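Uncharacterized protein CGL0972 (Corynebacterium glutamicum, PDB 2VQG) probably forms an anion-selective, alpha-helical porin in the membrane and binds zinc ions. Local coordinates at residues Leu35-Leu44 against Asp76-Asp87. Numbering follows the deposited sequence. Where two conformers were deposited one is given.
Sequences LEEGQYNREL and DRAQTCGLVKAD. With ZN (zinc ion), chain O; ZN (zinc ion), chain K.
A single beta bridge between Tyr40 and Lys85 ties the loop entering helix 41-52 to the tail that follows helix 61-80, in an otherwise helical fold. Lys85 N donates to Gln39 O at 2.9 Å, and Asn41 N to Lys85 O at 2.7 Å. The Lys85 side chain crosses one face of the Tyr40 ring, with CE 3.7 Å from the centroid and NZ farther off-centre in a cation-pi contact. Tyr40 is the N-cap residue, and its N-H donates to Glu43 OE1 from above the carboxylate plane, half of a capping box. Asn41 reaches the other helix: CG stands anti to the backbone N (chi1 176°), and ND2 divides its two hydrogens between Asp76 OD1 and Gln79 OE1, each 2.9 Å away, fixing the rotation of the amide. Asp87 OD1 accepts a weak bond from Arg42 N, while its carboxylate lies nearly parallel (10°) over the guanidinium rim, a long salt bridge (Arg42 NH1 to Asp87 OD1 4.0 Å) without an aimed N-H. Next to the bridge Val84 CG1 meets Leu35 CD1 (3.6 Å) and Leu44 CD2 (3.7 Å) in a three-methyl cluster, and Leu44 also presses on Ala78. Glu36 and Glu37, in the preceding turn, bind zinc ions. Leu35 and Leu83 continue onto Glu26 of helix 19-31, which the Cys81-Cys22 disulfide joins to the end of helix 61-80, while Asn41 and Leu44 lean on Ala75 of helix 61-80.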
loop_
_atom_site.group_PDB
_atom_site.type_symbol
_atom_site.label_atom_id
_atom_site.label_comp_id
_atom_site.label_asym_id
_atom_site.label_seq_id
_atom_site.Cartn_x
_atom_site.Cartn_y
_atom_site.Cartn_z
ATOM N N LEU A 35 -6.918 3.099 -1.221
ATOM C CA LEU A 35 -7.437 1.935 -1.939
ATOM C C LEU A 35 -8.744 2.242 -2.636
ATOM O O LEU A 35 -9.651 2.823 -2.015
ATOM C CB LEU A 35 -7.642 0.755 -0.975
ATOM C CG LEU A 35 -8.185 -0.569 -1.527
ATOM C CD1 LEU A 35 -7.225 -1.202 -2.513
ATOM C CD2 LEU A 35 -8.413 -1.498 -0.349
ATOM N N GLU A 36 -8.822 1.845 -3.909
ATOM C CA GLU A 36 -10.052 1.909 -4.697
ATOM C C GLU A 36 -10.261 0.710 -5.638
ATOM O O GLU A 36 -9.451 -0.222 -5.681
ATOM C CB GLU A 36 -10.110 3.201 -5.492
ATOM C CG GLU A 36 -9.109 3.289 -6.633
ATOM C CD GLU A 36 -9.008 4.696 -7.159
ATOM O OE1 GLU A 36 -9.278 5.638 -6.363
ATOM O OE2 GLU A 36 -8.662 4.878 -8.359
ATOM N N GLU A 37 -11.344 0.792 -6.411
ATOM C CA GLU A 37 -11.853 -0.286 -7.227
ATOM C C GLU A 37 -11.089 -0.439 -8.547
ATOM O O GLU A 37 -10.735 0.553 -9.194
ATOM C CB GLU A 37 -13.328 -0.014 -7.509
ATOM C CG GLU A 37 -14.104 -1.210 -7.989
ATOM C CD GLU A 37 -14.038 -2.344 -7.001
ATOM O OE1 GLU A 37 -14.056 -2.062 -5.779
ATOM O OE2 GLU A 37 -13.952 -3.512 -7.444
ATOM N N GLY A 38 -10.842 -1.689 -8.938
ATOM C CA GLY A 38 -10.174 -1.979 -10.213
ATOM C C GLY A 38 -8.752 -1.467 -10.214
ATOM O O GLY A 38 -8.147 -1.255 -11.268
ATOM N N GLN A 39 -8.220 -1.257 -9.015
ATOM C CA GLN A 39 -6.908 -0.702 -8.866
ATOM C C GLN A 39 -5.863 -1.781 -9.100
ATOM O O GLN A 39 -6.021 -2.922 -8.661
ATOM C CB GLN A 39 -6.774 -0.121 -7.462
ATOM C CG GLN A 39 -5.777 0.975 -7.323
ATOM C CD GLN A 39 -5.717 1.492 -5.895
ATOM O OE1 GLN A 39 -6.148 0.809 -4.969
ATOM N NE2 GLN A 39 -5.182 2.704 -5.713
ATOM N N TYR A 40 -4.804 -1.409 -9.812
ATOM C CA TYR A 40 -3.633 -2.257 -9.959
ATOM C C TYR A 40 -2.703 -2.063 -8.787
ATOM O O TYR A 40 -2.742 -1.009 -8.140
ATOM C CB TYR A 40 -2.904 -1.908 -11.252
ATOM C CG TYR A 40 -3.646 -2.415 -12.465
ATOM C CD1 TYR A 40 -3.651 -3.772 -12.774
ATOM C CD2 TYR A 40 -4.357 -1.545 -13.287
ATOM C CE1 TYR A 40 -4.337 -4.256 -13.865
ATOM C CE2 TYR A 40 -5.050 -2.021 -14.399
ATOM C CZ TYR A 40 -5.039 -3.380 -14.680
ATOM O OH TYR A 40 -5.726 -3.876 -15.783
ATOM N N ASN A 41 -1.855 -3.059 -8.533
ATOM C CA ASN A 41 -0.817 -2.964 -7.501
ATOM C C ASN A 41 -0.058 -1.628 -7.595
ATOM O O ASN A 41 0.021 -0.867 -6.618
ATOM C CB ASN A 41 0.135 -4.177 -7.608
ATOM C CG ASN A 41 1.308 -4.110 -6.626
ATOM O OD1 ASN A 41 1.993 -3.084 -6.514
ATOM N ND2 ASN A 41 1.563 -5.216 -5.933
ATOM N N ARG A 42 0.462 -1.337 -8.786
ATOM C CA ARG A 42 1.257 -0.128 -9.007
ATOM C C ARG A 42 0.538 1.155 -8.582
ATOM O O ARG A 42 1.154 2.048 -7.988
ATOM C CB ARG A 42 1.671 -0.035 -10.486
ATOM C CG ARG A 42 2.845 0.895 -10.732
ATOM C CD ARG A 42 3.143 1.067 -12.219
ATOM N NE ARG A 42 4.069 0.060 -12.753
ATOM C CZ ARG A 42 3.740 -0.905 -13.621
ATOM N NH1 ARG A 42 2.494 -1.020 -14.064
ATOM N NH2 ARG A 42 4.665 -1.758 -14.054
ATOM N N GLU A 43 -0.756 1.238 -8.886
ATOM C CA GLU A 43 -1.583 2.411 -8.560
ATOM C C GLU A 43 -1.754 2.589 -7.055
ATOM O O GLU A 43 -1.657 3.705 -6.534
ATOM C CB GLU A 43 -2.961 2.295 -9.197
ATOM C CG GLU A 43 -2.925 2.307 -10.731
ATOM C CD GLU A 43 -4.298 2.130 -11.370
ATOM O OE1 GLU A 43 -5.173 1.423 -10.801
ATOM O OE2 GLU A 43 -4.494 2.709 -12.466
ATOM N N LEU A 44 -2.014 1.485 -6.362
ATOM C CA LEU A 44 -2.076 1.555 -4.894
ATOM C C LEU A 44 -0.740 2.012 -4.292
ATOM O O LEU A 44 -0.717 2.843 -3.376
ATOM C CB LEU A 44 -2.519 0.205 -4.292
ATOM C CG LEU A 44 -2.486 0.096 -2.754
ATOM C CD1 LEU A 44 -3.355 1.159 -2.086
ATOM C CD2 LEU A 44 -2.930 -1.300 -2.288
ATOM N N ASP A 76 2.036 -4.723 -2.218
ATOM C CA ASP A 76 2.257 -6.178 -2.383
ATOM C C ASP A 76 1.409 -6.991 -1.392
ATOM O O ASP A 76 0.806 -7.998 -1.784
ATOM C CB ASP A 76 3.728 -6.554 -2.194
ATOM C CG ASP A 76 4.595 -6.197 -3.404
ATOM O OD1 ASP A 76 4.035 -5.810 -4.458
ATOM O OD2 ASP A 76 5.834 -6.336 -3.301
ATOM N N ARG A 77 1.390 -6.576 -0.122
ATOM C CA ARG A 77 0.588 -7.272 0.881
ATOM C C ARG A 77 -0.909 -7.181 0.560
ATOM O O ARG A 77 -1.633 -8.171 0.719
ATOM C CB ARG A 77 0.936 -6.804 2.301
ATOM C CG ARG A 77 2.435 -6.974 2.590
ATOM C CD ARG A 77 2.814 -6.802 4.057
ATOM N NE ARG A 77 2.744 -5.418 4.517
ATOM C CZ ARG A 77 3.740 -4.531 4.453
ATOM N NH1 ARG A 77 4.919 -4.854 3.933
ATOM N NH2 ARG A 77 3.552 -3.312 4.925
ATOM N N ALA A 78 -1.350 -6.022 0.073
ATOM C CA ALA A 78 -2.719 -5.857 -0.401
ATOM C C ALA A 78 -3.062 -6.805 -1.559
ATOM O O ALA A 78 -4.156 -7.380 -1.596
ATOM C CB ALA A 78 -2.962 -4.447 -0.805
ATOM N N GLN A 79 -2.134 -6.982 -2.490
ATOM C CA GLN A 79 -2.376 -7.891 -3.615
ATOM C C GLN A 79 -2.524 -9.321 -3.123
ATOM O O GLN A 79 -3.430 -10.050 -3.558
ATOM C CB GLN A 79 -1.267 -7.786 -4.661
ATOM C CG GLN A 79 -1.560 -8.615 -5.901
ATOM C CD GLN A 79 -0.423 -8.603 -6.897
ATOM O OE1 GLN A 79 0.268 -7.591 -7.049
ATOM N NE2 GLN A 79 -0.228 -9.729 -7.598
ATOM N N THR A 80 -1.653 -9.717 -2.195
ATOM C CA THR A 80 -1.719 -11.046 -1.593
ATOM C C THR A 80 -3.078 -11.255 -0.937
ATOM O O THR A 80 -3.670 -12.345 -1.038
ATOM C CB THR A 80 -0.564 -11.269 -0.590
ATOM O OG1 THR A 80 0.686 -11.074 -1.281
ATOM C CG2 THR A 80 -0.588 -12.700 -0.057
ATOM N N CYS A 81 -3.587 -10.190 -0.319
ATOM C CA CYS A 81 -4.906 -10.193 0.327
ATOM C C CYS A 81 -6.081 -10.122 -0.662
ATOM O O CYS A 81 -7.238 -10.066 -0.230
ATOM C CB CYS A 81 -5.016 -9.026 1.347
ATOM S SG CYS A 81 -4.280 -9.370 2.927
ATOM N N GLY A 82 -5.765 -10.087 -1.959
ATOM C CA GLY A 82 -6.748 -10.025 -3.056
ATOM C C GLY A 82 -7.439 -8.685 -3.232
ATOM O O GLY A 82 -8.534 -8.628 -3.800
ATOM N N LEU A 83 -6.785 -7.607 -2.779
ATOM C CA LEU A 83 -7.372 -6.267 -2.765
ATOM C C LEU A 83 -7.094 -5.435 -4.020
ATOM O O LEU A 83 -7.813 -4.473 -4.302
ATOM C CB LEU A 83 -6.883 -5.510 -1.509
ATOM C CG LEU A 83 -7.055 -6.238 -0.168
ATOM C CD1 LEU A 83 -6.586 -5.382 1.021
ATOM C CD2 LEU A 83 -8.521 -6.700 0.030
ATOM N N VAL A 84 -6.056 -5.798 -4.764
ATOM C CA VAL A 84 -5.665 -5.110 -5.991
ATOM C C VAL A 84 -5.219 -6.134 -7.033
ATOM O O VAL A 84 -4.876 -7.270 -6.683
ATOM C CB VAL A 84 -4.529 -4.059 -5.759
ATOM C CG1 VAL A 84 -5.014 -2.916 -4.846
ATOM C CG2 VAL A 84 -3.270 -4.694 -5.197
ATOM N N LYS A 85 -5.231 -5.716 -8.298
ATOM C CA LYS A 85 -4.796 -6.541 -9.431
ATOM C C LYS A 85 -3.278 -6.560 -9.618
ATOM O O LYS A 85 -2.595 -5.561 -9.357
ATOM C CB LYS A 85 -5.442 -6.032 -10.724
ATOM C CG LYS A 85 -6.963 -6.073 -10.751
ATOM C CD LYS A 85 -7.504 -5.659 -12.129
ATOM C CE LYS A 85 -7.552 -4.147 -12.267
ATOM N NZ LYS A 85 -8.159 -3.697 -13.550
ATOM N N ALA A 86 -2.759 -7.693 -10.099
ATOM C CA ALA A 86 -1.342 -7.818 -10.491
ATOM C C ALA A 86 -0.987 -6.950 -11.736
ATOM O O ALA A 86 -1.930 -6.647 -12.526
ATOM C CB ALA A 86 -1.031 -9.295 -10.792
ATOM N N ASP A 87 0.268 -6.600 -11.752
ATOM C CA ASP A 87 0.756 -5.855 -12.905
ATOM C C ASP A 87 0.940 -6.776 -14.064
ATOM O O ASP A 87 1.415 -7.927 -13.887
ATOM C CB ASP A 87 2.084 -5.132 -12.473
ATOM C CG ASP A 87 2.000 -4.069 -11.517
ATOM O OD1 ASP A 87 0.920 -3.443 -11.365
ATOM O OD2 ASP A 87 2.961 -3.851 -10.728
HETATM ZN ZN ZN O . -8.550 7.177 -7.762
HETATM ZN ZN ZN K . -13.702 -4.876 -5.693
HETATM O O HOH W 1 -8.570 7.139 -10.210
#